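Local coordinates for nisin leader peptide-processing serine protease NisP (Lactococcus lactis subsp. lactis, PDB 4MZD), which probably acts as a subtilisin-like serine endopeptidase that removes the leader peptide from the nisin precursor in antibiotic biosynthesis, at residues D70-W73 with D74-Y77; N81-S84 with Y85-Q89; Q323-F326 with V327-Y331. All blocks are in the same frame, centred on the assembly; numbering follows the deposited sequence.

Contact 1. Residues D70-W73 with D74-Y77; sequences DYQW and DMKY
Gln72 O accepts Lys76 N at 2.9 Å, nearly linear at hydrogen (171°), which is the first i to i+4 bond of helix 73-79 and makes Gln72 its N-cap. The same oxygen takes a weak second bond from Met75 N, and Trp73 O accepts Tyr77 N one residue on. The carboxylate of Asp74 turns back over the helix start. Its CG sits between the backbone N and the carbonyl carbon (chi1 59°), a rotation that lets OD1 reach a water 2.7 Å away; that water also donates to Tyr71 O. A second water accepts from Gln72 NE2 and lies 3.0 Å from Asp74 OD2, to which it may donate. Both groups have direct partners too: Asp74 OD2 forms a salt bridge with Lys358, and Gln72 NE2 bonds Leu162 O. Asp70 OD1 and Lys76 NZ, 4.0 Å apart, remain beyond salt-bridge range, so their attraction is probably modest.

In the packing, the Trp73 indole lies with one face over the start of Asp74. Asp74 CB stands 3.7 Å from the centroid of the Trp73 six-membered ring and only 8° off its normal, a CH-pi contact. Gln72 and Met75 run side by side, CB to CB 3.8 Å. Around this helix start, Pro311 of strand 308-311 meets Trp73, Asp74 and Tyr77, while Gln154 of helix 147-156 touches Asp74 and Met75.

Contact 2. Residues N81-S84 with Y85-Q89; sequences NGES and YALYQ
Gly82 O, Glu83 O and Ser84 O accept the amides of Tyr85, Ala86 and Leu87 in turn, an i to i+3 ladder with N to O distances of 3.2 Å from Tyr85 N to Gly82 O and 3.0 Å from Leu87 N to Ser84 O, the donors lying well above the carbonyl planes. Tyr85 leans back along this turn: with CG beside its own backbone N (chi1 -61°), ring atom CD2 comes 3.6 Å from Gly82 O and 3.8 Å from Gly82 CA. Gly82 takes a positive phi (94°), a backbone shape that glycine reaches readily. The phenol end leaves the turn and bonds Gly163 O. Leu87 lies over two carbonyls, its CB 3.4 Å from Ser84 O and its CG 3.6 Å from Glu83 O. Ser84 O has a further donor, a water 2.8 Å away that also donates to Tyr88 O and so ties the turn to the residue that follows it. Ser84 and Leu87 rest on helix 397-402, and Tyr88 OH bonds Asp368 of helix 356-370. The bond spacing is that of 3-10 turns, fitting a short, weakly bonded helix on the surface of the subtilisin-like fold.

Contact 3. Residues Q323-F326 with V327-Y331; sequences QDKF and VSQGY
Lys325 and Gln329 extend from successive turns of the helix and cross obliquely, the lysine methylenes lying against the glutamine amide. Lys325 CG approaches Gln329 CD to 3.4 Å, while Lys325 CE comes 3.1 Å from Gln329 OE1. The ammonium is farther off: Lys325 NZ stays 4.2 Å from Gln329 OE1, so the pair meets through the aliphatic part of the lysine. Two rotations bring them together: Lys325 CG lies opposite its backbone N (chi1 174°), whereas Gln329 CG is beside its own N, and both chains are extended beyond CG.

Their main chain is regular here, with Val327 N bonded to Gln323 O, Ser328 N to Asp324 O and Gln329 N to Lys325 O. Beyond helix 316-328, Gly330 is the first residue to leave helical geometry; its positive phi (74°) reverses the chain. This is a Schellman motif, in which Gly330 N bonds Val327 O and Tyr331 N makes a weak 3.0 Å bond to Phe326 O.

The reversal turns Tyr331 back toward the helix. Its CB packs 3.4 Å from Phe326 CD1, and that same CB is 3.5 Å from Phe326 O. The Tyr331 ring continues past the lysine backbone, presenting its edge to Lys325 O, which lies near the ring plane at 3.7 Å from Tyr331 CD2. Farther along the ring, Tyr331 OH comes 4.0 Å from Lys325 CE, the same methylene carbon that meets the glutamine amide. On the flank of the helix, Val327 CG2 rests over Gln323 O. Tyr331 also stacks on Tyr321, and the Phe326 ring is buried among aromatic neighbours, edge-to-face with Phe318 and inclined at about 50° to Trp336.

In the fold
The contacts follow one another along the chain without overlap. Contacts 1 and 2 occupy consecutive helices, 73-79 and 83-87, with centres 14 Å apart, and they touch: Lys76 O and Asn81 N probably form a hydrogen bond, and Met75 packs on Tyr85. Contact 3 comes much later, at the end of helix 316-328, its centre 19 Å from that of contact 1 and 33 Å from that of contact 2. It touches neither, yet Trp336 is a neighbour it shares with contact 1: its backbone O accepts Trp73 NE1 and its ring meets that of Phe326. Contact 1 is the one near the predicted charge-relay site, the Asp74 side chain about 11 Å from that of Ser353; contacts 2 and 3 are peripheral.

Contact 1. Residues D70-W73 with D74-Y77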
ATOM      1  N   ASP A  70      15.802  10.778 -12.887  1.00 11.85           N
ATOM      2  CA  ASP A  70      15.066  11.650 -13.798  1.00 13.87           C
ATOM      3  C   ASP A  70      13.741  11.060 -14.271  1.00 12.92           C
ATOM      4  O   ASP A  70      12.851  11.796 -14.696  1.00 14.58           O
ATOM      5  CB  ASP A  70      15.936  12.024 -15.000  1.00 18.04           C
ATOM      6  CG  ASP A  70      17.055  12.977 -14.632  1.00 23.66           C
ATOM      7  OD1 ASP A  70      16.899  13.713 -13.636  1.00 25.78           O
ATOM      8  OD2 ASP A  70      18.082  12.999 -15.345  1.00 26.18           O
ATOM      9  N   TYR A  71      13.611   9.739 -14.193  1.00 11.41           N
ATOM     10  CA  TYR A  71      12.370   9.070 -14.571  1.00 11.20           C
ATOM     11  C   TYR A  71      11.340   9.100 -13.444  1.00  9.87           C
ATOM     12  O   TYR A  71      10.186   8.737 -13.654  1.00 10.96           O
ATOM     13  CB  TYR A  71      12.633   7.604 -14.933  1.00 12.61           C
ATOM     14  CG  TYR A  71      13.435   7.386 -16.192  1.00 15.54           C
ATOM     15  CD1 TYR A  71      13.202   8.149 -17.330  1.00 18.25           C
ATOM     16  CD2 TYR A  71      14.408   6.400 -16.252  1.00 18.72           C
ATOM     17  CE1 TYR A  71      13.930   7.950 -18.489  1.00 20.11           C
ATOM     18  CE2 TYR A  71      15.145   6.194 -17.399  1.00 20.35           C
ATOM     19  CZ  TYR A  71      14.904   6.971 -18.514  1.00 20.86           C
ATOM     20  OH  TYR A  71      15.638   6.759 -19.654  1.00 22.89           O
ATOM     21  N   GLN A  72      11.751   9.526 -12.253  1.00  8.57           N
ATOM     22  CA  GLN A  72      10.908   9.421 -11.062  1.00  8.22           C
ATOM     23  C   GLN A  72      10.115  10.692 -10.771  1.00  7.95           C
ATOM     24  O   GLN A  72      10.242  11.287  -9.704  1.00  8.71           O
ATOM     25  CB  GLN A  72      11.752   9.028  -9.851  1.00  8.21           C
ATOM     26  CG  GLN A  72      12.429   7.691  -9.994  1.00  8.34           C
ATOM     27  CD  GLN A  72      13.039   7.250  -8.694  1.00  7.88           C
ATOM     28  OE1 GLN A  72      14.226   7.454  -8.448  1.00  8.28           O
ATOM     29  NE2 GLN A  72      12.226   6.653  -7.836  1.00  8.49           N
ATOM     30  N   TRP A  73       9.263  11.084 -11.718  1.00  8.36           N
ATOM     31  CA  TRP A  73       8.406  12.260 -11.544  1.00  8.65           C
ATOM     32  C   TRP A  73       7.618  12.166 -10.236  1.00  8.42           C
ATOM     33  O   TRP A  73       7.342  13.178  -9.584  1.00  9.37           O
ATOM     34  CB  TRP A  73       7.430  12.412 -12.731  1.00  9.01           C
ATOM     35  CG  TRP A  73       6.496  11.238 -12.907  1.00  8.74           C
ATOM     36  CD1 TRP A  73       6.694  10.149 -13.702  1.00  9.20           C
ATOM     37  CD2 TRP A  73       5.233  11.038 -12.262  1.00  8.53           C
ATOM     38  NE1 TRP A  73       5.638   9.276 -13.590  1.00  9.27           N
ATOM     39  CE2 TRP A  73       4.724   9.801 -12.718  1.00  9.35           C
ATOM     40  CE3 TRP A  73       4.477  11.784 -11.349  1.00  8.96           C
ATOM     41  CZ2 TRP A  73       3.506   9.282 -12.273  1.00  9.94           C
ATOM     42  CZ3 TRP A  73       3.262  11.265 -10.908  1.00  9.92           C
ATOM     43  CH2 TRP A  73       2.795  10.027 -11.372  1.00 10.31           C
ATOM     44  N   ASP A  74       7.230  10.944  -9.878  1.00  8.22           N
ATOM     45  CA  ASP A  74       6.376  10.697  -8.726  1.00  8.20           C
ATOM     46  C   ASP A  74       7.125  10.930  -7.410  1.00  8.55           C
ATOM     47  O   ASP A  74       6.555  11.419  -6.430  1.00  9.53           O
ATOM     48  CB  ASP A  74       5.820   9.271  -8.801  1.00  8.37           C
ATOM     49  CG  ASP A  74       6.914   8.216  -8.828  1.00  8.66           C
ATOM     50  OD1 ASP A  74       7.875   8.361  -9.616  1.00  9.51           O
ATOM     51  OD2 ASP A  74       6.816   7.239  -8.050  1.00  9.38           O
ATOM     52  N   MET A  75       8.408  10.580  -7.399  1.00  9.21           N
ATOM     53  CA  MET A  75       9.261  10.803  -6.240  1.00 10.27           C
ATOM     54  C   MET A  75       9.638  12.281  -6.146  1.00 10.38           C
ATOM     55  O   MET A  75       9.672  12.852  -5.061  1.00 11.01           O
ATOM     56  CB  MET A  75      10.505   9.908  -6.322  1.00 12.26           C
ATOM     57  CG  MET A  75      11.057   9.415  -5.006  1.00 12.49           C
ATOM     58  SD  MET A  75       9.844   8.546  -3.968  1.00 10.67           S
ATOM     59  CE  MET A  75       9.610   6.911  -4.669  1.00 12.45           C
ATOM     60  N   LYS A  76       9.911  12.909  -7.285  1.00 10.44           N
ATOM     61  CA  LYS A  76      10.177  14.344  -7.282  1.00 11.07           C
ATOM     62  C   LYS A  76       8.993  15.095  -6.674  1.00 10.80           C
ATOM     63  O   LYS A  76       9.165  16.074  -5.944  1.00 11.50           O
ATOM     64  CB  LYS A  76      10.438  14.858  -8.699  1.00 12.13           C
ATOM     65  CG  LYS A  76      11.708  14.338  -9.340  1.00 13.24           C
ATOM     66  CD  LYS A  76      11.853  14.931 -10.729  1.00 15.52           C
ATOM     67  CE  LYS A  76      13.029  14.348 -11.486  1.00 17.19           C
ATOM     68  NZ  LYS A  76      13.179  15.059 -12.786  1.00 19.23           N
ATOM     69  N   TYR A  77       7.788  14.631  -6.981  1.00 10.15           N
ATOM     70  CA  TYR A  77       6.580  15.304  -6.526  1.00 10.88           C
ATOM     71  C   TYR A  77       6.501  15.384  -4.993  1.00 11.21           C
ATOM     72  O   TYR A  77       6.172  16.424  -4.427  1.00 14.08           O
ATOM     73  CB  TYR A  77       5.347  14.597  -7.091  1.00 11.74           C
ATOM     74  CG  TYR A  77       4.055  15.336  -6.858  1.00 13.63           C
ATOM     75  CD1 TYR A  77       3.544  16.196  -7.818  1.00 15.59           C
ATOM     76  CD2 TYR A  77       3.339  15.167  -5.679  1.00 14.55           C
ATOM     77  CE1 TYR A  77       2.355  16.871  -7.605  1.00 16.88           C
ATOM     78  CE2 TYR A  77       2.158  15.834  -5.458  1.00 15.73           C
ATOM     79  CZ  TYR A  77       1.669  16.687  -6.425  1.00 16.53           C
ATOM     80  OH  TYR A  77       0.488  17.355  -6.197  1.00 18.75           O
TER
HETATM   81  O   HOH W   1       8.309   7.252 -12.091  1.00 10.51           O
HETATM   82  O   HOH W   2       9.415   5.829  -8.420  1.00 10.34           O

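Contact 2. Residues N81-S84 with Y85-Q89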
ATOM      1  N   ASN A  81      11.542  17.612  -5.510  1.00 11.13           N
ATOM      2  CA  ASN A  81      12.668  17.331  -6.389  1.00 10.52           C
ATOM      3  C   ASN A  81      13.959  17.072  -5.621  1.00 10.69           C
ATOM      4  O   ASN A  81      15.015  17.648  -5.903  1.00 11.51           O
ATOM      5  CB  ASN A  81      12.852  18.419  -7.454  1.00 11.18           C
ATOM      6  CG  ASN A  81      13.617  17.913  -8.661  1.00 11.84           C
ATOM      7  OD1 ASN A  81      14.073  16.768  -8.680  1.00 13.08           O
ATOM      8  ND2 ASN A  81      13.752  18.756  -9.682  1.00 12.85           N
ATOM      9  N   GLY A  82      13.851  16.188  -4.638  1.00 10.45           N
ATOM     10  CA  GLY A  82      15.003  15.698  -3.909  1.00 11.02           C
ATOM     11  C   GLY A  82      15.346  16.429  -2.627  1.00 10.56           C
ATOM     12  O   GLY A  82      16.203  15.972  -1.879  1.00 11.48           O
ATOM     13  N   GLU A  83      14.685  17.552  -2.355  1.00 10.55           N
ATOM     14  CA  GLU A  83      15.012  18.329  -1.167  1.00 11.18           C
ATOM     15  C   GLU A  83      14.934  17.502   0.111  1.00 11.00           C
ATOM     16  O   GLU A  83      15.774  17.643   0.998  1.00 12.10           O
ATOM     17  CB  GLU A  83      14.094  19.547  -1.021  1.00 12.39           C
ATOM     18  CG  GLU A  83      14.458  20.392   0.200  1.00 14.60           C
ATOM     19  CD  GLU A  83      13.491  21.524   0.487  1.00 16.37           C
ATOM     20  OE1 GLU A  83      12.496  21.672  -0.252  1.00 17.17           O
ATOM     21  OE2 GLU A  83      13.732  22.269   1.465  1.00 17.82           O
ATOM     22  N   SER A  84      13.917  16.655   0.228  1.00 10.05           N
ATOM     23  CA  SER A  84      13.689  15.980   1.498  1.00 10.35           C
ATOM     24  C   SER A  84      14.843  15.063   1.906  1.00 10.37           C
ATOM     25  O   SER A  84      15.097  14.881   3.095  1.00 11.31           O
ATOM     26  CB  SER A  84      12.367  15.210   1.481  1.00 10.69           C
ATOM     27  OG  SER A  84      12.371  14.215   0.477  1.00 10.59           O
ATOM     28  N   TYR A  85      15.534  14.483   0.929  1.00 10.28           N
ATOM     29  CA  TYR A  85      16.610  13.543   1.230  1.00 11.82           C
ATOM     30  C   TYR A  85      17.709  14.183   2.059  1.00 14.33           C
ATOM     31  O   TYR A  85      18.273  13.543   2.940  1.00 16.62           O
ATOM     32  CB  TYR A  85      17.211  12.969  -0.047  1.00 11.01           C
ATOM     33  CG  TYR A  85      16.231  12.196  -0.884  1.00 10.29           C
ATOM     34  CD1 TYR A  85      15.404  11.236  -0.314  1.00 10.75           C
ATOM     35  CD2 TYR A  85      16.131  12.430  -2.246  1.00 11.03           C
ATOM     36  CE1 TYR A  85      14.504  10.531  -1.082  1.00 10.36           C
ATOM     37  CE2 TYR A  85      15.243  11.724  -3.022  1.00 11.02           C
ATOM     38  CZ  TYR A  85      14.434  10.771  -2.439  1.00  9.91           C
ATOM     39  OH  TYR A  85      13.544  10.075  -3.220  1.00  9.94           O
ATOM     40  N   ALA A  86      18.020  15.440   1.765  1.00 14.96           N
ATOM     41  CA  ALA A  86      19.095  16.140   2.452  1.00 17.38           C
ATOM     42  C   ALA A  86      18.701  16.557   3.863  1.00 18.03           C
ATOM     43  O   ALA A  86      19.558  16.887   4.677  1.00 20.66           O
ATOM     44  CB  ALA A  86      19.537  17.352   1.648  1.00 18.66           C
ATOM     45  N   LEU A  87      17.405  16.541   4.151  1.00 16.26           N
ATOM     46  CA  LEU A  87      16.914  17.014   5.441  1.00 15.51           C
ATOM     47  C   LEU A  87      17.061  16.001   6.572  1.00 15.28           C
ATOM     48  O   LEU A  87      17.192  16.390   7.730  1.00 16.41           O
ATOM     49  CB  LEU A  87      15.455  17.464   5.342  1.00 16.03           C
ATOM     50  CG  LEU A  87      15.178  18.646   4.416  1.00 17.53           C
ATOM     51  CD1 LEU A  87      13.703  19.012   4.454  1.00 17.95           C
ATOM     52  CD2 LEU A  87      16.043  19.843   4.782  1.00 19.00           C
ATOM     53  N   TYR A  88      17.025  14.712   6.247  1.00 14.97           N
ATOM     54  CA  TYR A  88      17.050  13.685   7.282  1.00 15.02           C
ATOM     55  C   TYR A  88      17.504  12.317   6.781  1.00 15.23           C
ATOM     56  O   TYR A  88      17.065  11.851   5.731  1.00 16.27           O
ATOM     57  CB  TYR A  88      15.672  13.549   7.947  1.00 14.54           C
ATOM     58  CG  TYR A  88      15.740  12.667   9.162  1.00 14.23           C
ATOM     59  CD1 TYR A  88      16.359  13.120  10.317  1.00 13.81           C
ATOM     60  CD2 TYR A  88      15.229  11.373   9.150  1.00 13.79           C
ATOM     61  CE1 TYR A  88      16.468  12.324  11.427  1.00 13.74           C
ATOM     62  CE2 TYR A  88      15.327  10.562  10.265  1.00 13.09           C
ATOM     63  CZ  TYR A  88      15.951  11.048  11.402  1.00 13.51           C
ATOM     64  OH  TYR A  88      16.071  10.267  12.526  1.00 14.91           O
ATOM     65  N   GLN A  89      18.376  11.679   7.557  1.00 14.38           N
ATOM     66  CA  GLN A  89      18.838  10.320   7.294  1.00 15.47           C
ATOM     67  C   GLN A  89      18.444   9.433   8.469  1.00 13.63           C
ATOM     68  O   GLN A  89      18.853   9.689   9.598  1.00 14.19           O
ATOM     69  CB  GLN A  89      20.362  10.310   7.132  1.00 17.64           C
ATOM     70  CG  GLN A  89      21.004   8.952   7.339  1.00 19.57           C
ATOM     71  CD  GLN A  89      20.601   7.958   6.282  1.00 20.58           C
ATOM     72  OE1 GLN A  89      20.579   8.278   5.093  1.00 23.44           O
ATOM     73  NE2 GLN A  89      20.273   6.742   6.706  1.00 17.03           N
TER
HETATM   74  O   HOH W   3      14.463  12.343   4.180  1.00 15.75           O

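Contact 3. Residues Q323-F326 with V327-Y331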
ATOM      1  N   GLN A 323      -2.882   0.427 -25.913  1.00 13.26           N
ATOM      2  CA  GLN A 323      -1.530   0.057 -25.542  1.00 14.10           C
ATOM      3  C   GLN A 323      -0.458   0.488 -26.545  1.00 13.98           C
ATOM      4  O   GLN A 323       0.589   1.000 -26.152  1.00 13.98           O
ATOM      5  CB  GLN A 323      -1.485  -1.448 -25.332  1.00 15.83           C
ATOM      6  CG  GLN A 323      -0.151  -1.967 -24.902  1.00 17.56           C
ATOM      7  CD  GLN A 323      -0.228  -3.428 -24.565  1.00 19.54           C
ATOM      8  OE1 GLN A 323      -0.215  -4.286 -25.449  1.00 22.33           O
ATOM      9  NE2 GLN A 323      -0.349  -3.725 -23.282  1.00 19.12           N
ATOM     10  N   ASP A 324      -0.700   0.287 -27.835  1.00 15.07           N
ATOM     11  CA  ASP A 324       0.335   0.593 -28.817  1.00 16.80           C
ATOM     12  C   ASP A 324       0.736   2.064 -28.794  1.00 14.80           C
ATOM     13  O   ASP A 324       1.920   2.393 -28.762  1.00 15.52           O
ATOM     14  CB  ASP A 324      -0.104   0.173 -30.220  1.00 20.51           C
ATOM     15  CG  ASP A 324      -0.201  -1.331 -30.365  1.00 24.28           C
ATOM     16  OD1 ASP A 324       0.603  -2.038 -29.717  1.00 26.15           O
ATOM     17  OD2 ASP A 324      -1.078  -1.806 -31.115  1.00 25.85           O
ATOM     18  N   LYS A 325      -0.257   2.944 -28.807  1.00 14.31           N
ATOM     19  CA  LYS A 325      -0.010   4.383 -28.801  1.00 14.47           C
ATOM     20  C   LYS A 325       0.494   4.862 -27.439  1.00 12.66           C
ATOM     21  O   LYS A 325       1.338   5.753 -27.355  1.00 13.02           O
ATOM     22  CB  LYS A 325      -1.282   5.138 -29.206  1.00 16.91           C
ATOM     23  CG  LYS A 325      -1.199   6.660 -29.098  1.00 20.02           C
ATOM     24  CD  LYS A 325      -2.406   7.339 -29.742  1.00 22.27           C
ATOM     25  CE  LYS A 325      -2.439   8.831 -29.426  1.00 23.49           C
ATOM     26  NZ  LYS A 325      -3.579   9.527 -30.096  1.00 24.89           N
ATOM     27  N   PHE A 326      -0.043   4.278 -26.372  1.00 11.79           N
ATOM     28  CA  PHE A 326       0.405   4.581 -25.018  1.00 12.01           C
ATOM     29  C   PHE A 326       1.912   4.399 -24.920  1.00 12.16           C
ATOM     30  O   PHE A 326       2.623   5.227 -24.350  1.00 12.10           O
ATOM     31  CB  PHE A 326      -0.311   3.661 -24.021  1.00 11.76           C
ATOM     32  CG  PHE A 326       0.066   3.891 -22.578  1.00 11.67           C
ATOM     33  CD1 PHE A 326      -0.391   5.008 -21.892  1.00 11.37           C
ATOM     34  CD2 PHE A 326       0.860   2.976 -21.902  1.00 12.47           C
ATOM     35  CE1 PHE A 326      -0.042   5.211 -20.570  1.00 11.41           C
ATOM     36  CE2 PHE A 326       1.199   3.173 -20.574  1.00 12.31           C
ATOM     37  CZ  PHE A 326       0.746   4.287 -19.907  1.00 11.70           C
ATOM     38  N   VAL A 327       2.395   3.301 -25.486  1.00 12.92           N
ATOM     39  CA  VAL A 327       3.810   2.990 -25.437  1.00 15.27           C
ATOM     40  C   VAL A 327       4.589   3.772 -26.498  1.00 15.81           C
ATOM     41  O   VAL A 327       5.577   4.428 -26.183  1.00 16.31           O
ATOM     42  CB  VAL A 327       4.056   1.474 -25.582  1.00 16.77           C
ATOM     43  CG1 VAL A 327       5.545   1.173 -25.640  1.00 17.71           C
ATOM     44  CG2 VAL A 327       3.407   0.720 -24.431  1.00 17.46           C
ATOM     45  N   SER A 328       4.142   3.723 -27.748  1.00 16.27           N
ATOM     46  CA  SER A 328       4.907   4.340 -28.830  1.00 17.74           C
ATOM     47  C   SER A 328       5.016   5.862 -28.707  1.00 18.07           C
ATOM     48  O   SER A 328       5.995   6.457 -29.162  1.00 19.56           O
ATOM     49  CB  SER A 328       4.338   3.957 -30.197  1.00 18.96           C
ATOM     50  OG  SER A 328       3.147   4.667 -30.469  1.00 19.54           O
ATOM     51  N   GLN A 329       4.018   6.494 -28.098  1.00 18.02           N
ATOM     52  CA  GLN A 329       4.059   7.944 -27.921  1.00 18.16           C
ATOM     53  C   GLN A 329       4.589   8.345 -26.540  1.00 17.68           C
ATOM     54  O   GLN A 329       4.630   9.530 -26.206  1.00 18.90           O
ATOM     55  CB  GLN A 329       2.690   8.577 -28.195  1.00 20.56           C
ATOM     56  CG  GLN A 329       2.218   8.394 -29.632  1.00 23.81           C
ATOM     57  CD  GLN A 329       0.963   9.186 -29.955  1.00 26.83           C
ATOM     58  OE1 GLN A 329       0.453   9.935 -29.122  1.00 28.41           O
ATOM     59  NE2 GLN A 329       0.459   9.021 -31.173  1.00 27.77           N
ATOM     60  N   GLY A 330       4.987   7.355 -25.742  1.00 15.56           N
ATOM     61  CA  GLY A 330       5.677   7.604 -24.487  1.00 14.50           C
ATOM     62  C   GLY A 330       4.829   8.126 -23.341  1.00 12.88           C
ATOM     63  O   GLY A 330       5.367   8.715 -22.398  1.00 12.54           O
ATOM     64  N   TYR A 331       3.517   7.902 -23.393  1.00 12.71           N
ATOM     65  CA  TYR A 331       2.643   8.341 -22.312  1.00 11.53           C
ATOM     66  C   TYR A 331       3.062   7.758 -20.969  1.00 10.16           C
ATOM     67  O   TYR A 331       2.912   8.409 -19.930  1.00  9.94           O
ATOM     68  CB  TYR A 331       1.188   7.965 -22.605  1.00 12.22           C
ATOM     69  CG  TYR A 331       0.512   8.850 -23.628  1.00 13.07           C
ATOM     70  CD1 TYR A 331      -0.093  10.037 -23.243  1.00 14.89           C
ATOM     71  CD2 TYR A 331       0.492   8.506 -24.976  1.00 14.78           C
ATOM     72  CE1 TYR A 331      -0.711  10.852 -24.169  1.00 16.31           C
ATOM     73  CE2 TYR A 331      -0.125   9.318 -25.909  1.00 16.43           C
ATOM     74  CZ  TYR A 331      -0.721  10.487 -25.495  1.00 16.95           C
ATOM     75  OH  TYR A 331      -1.333  11.301 -26.413  1.00 19.35           O
TER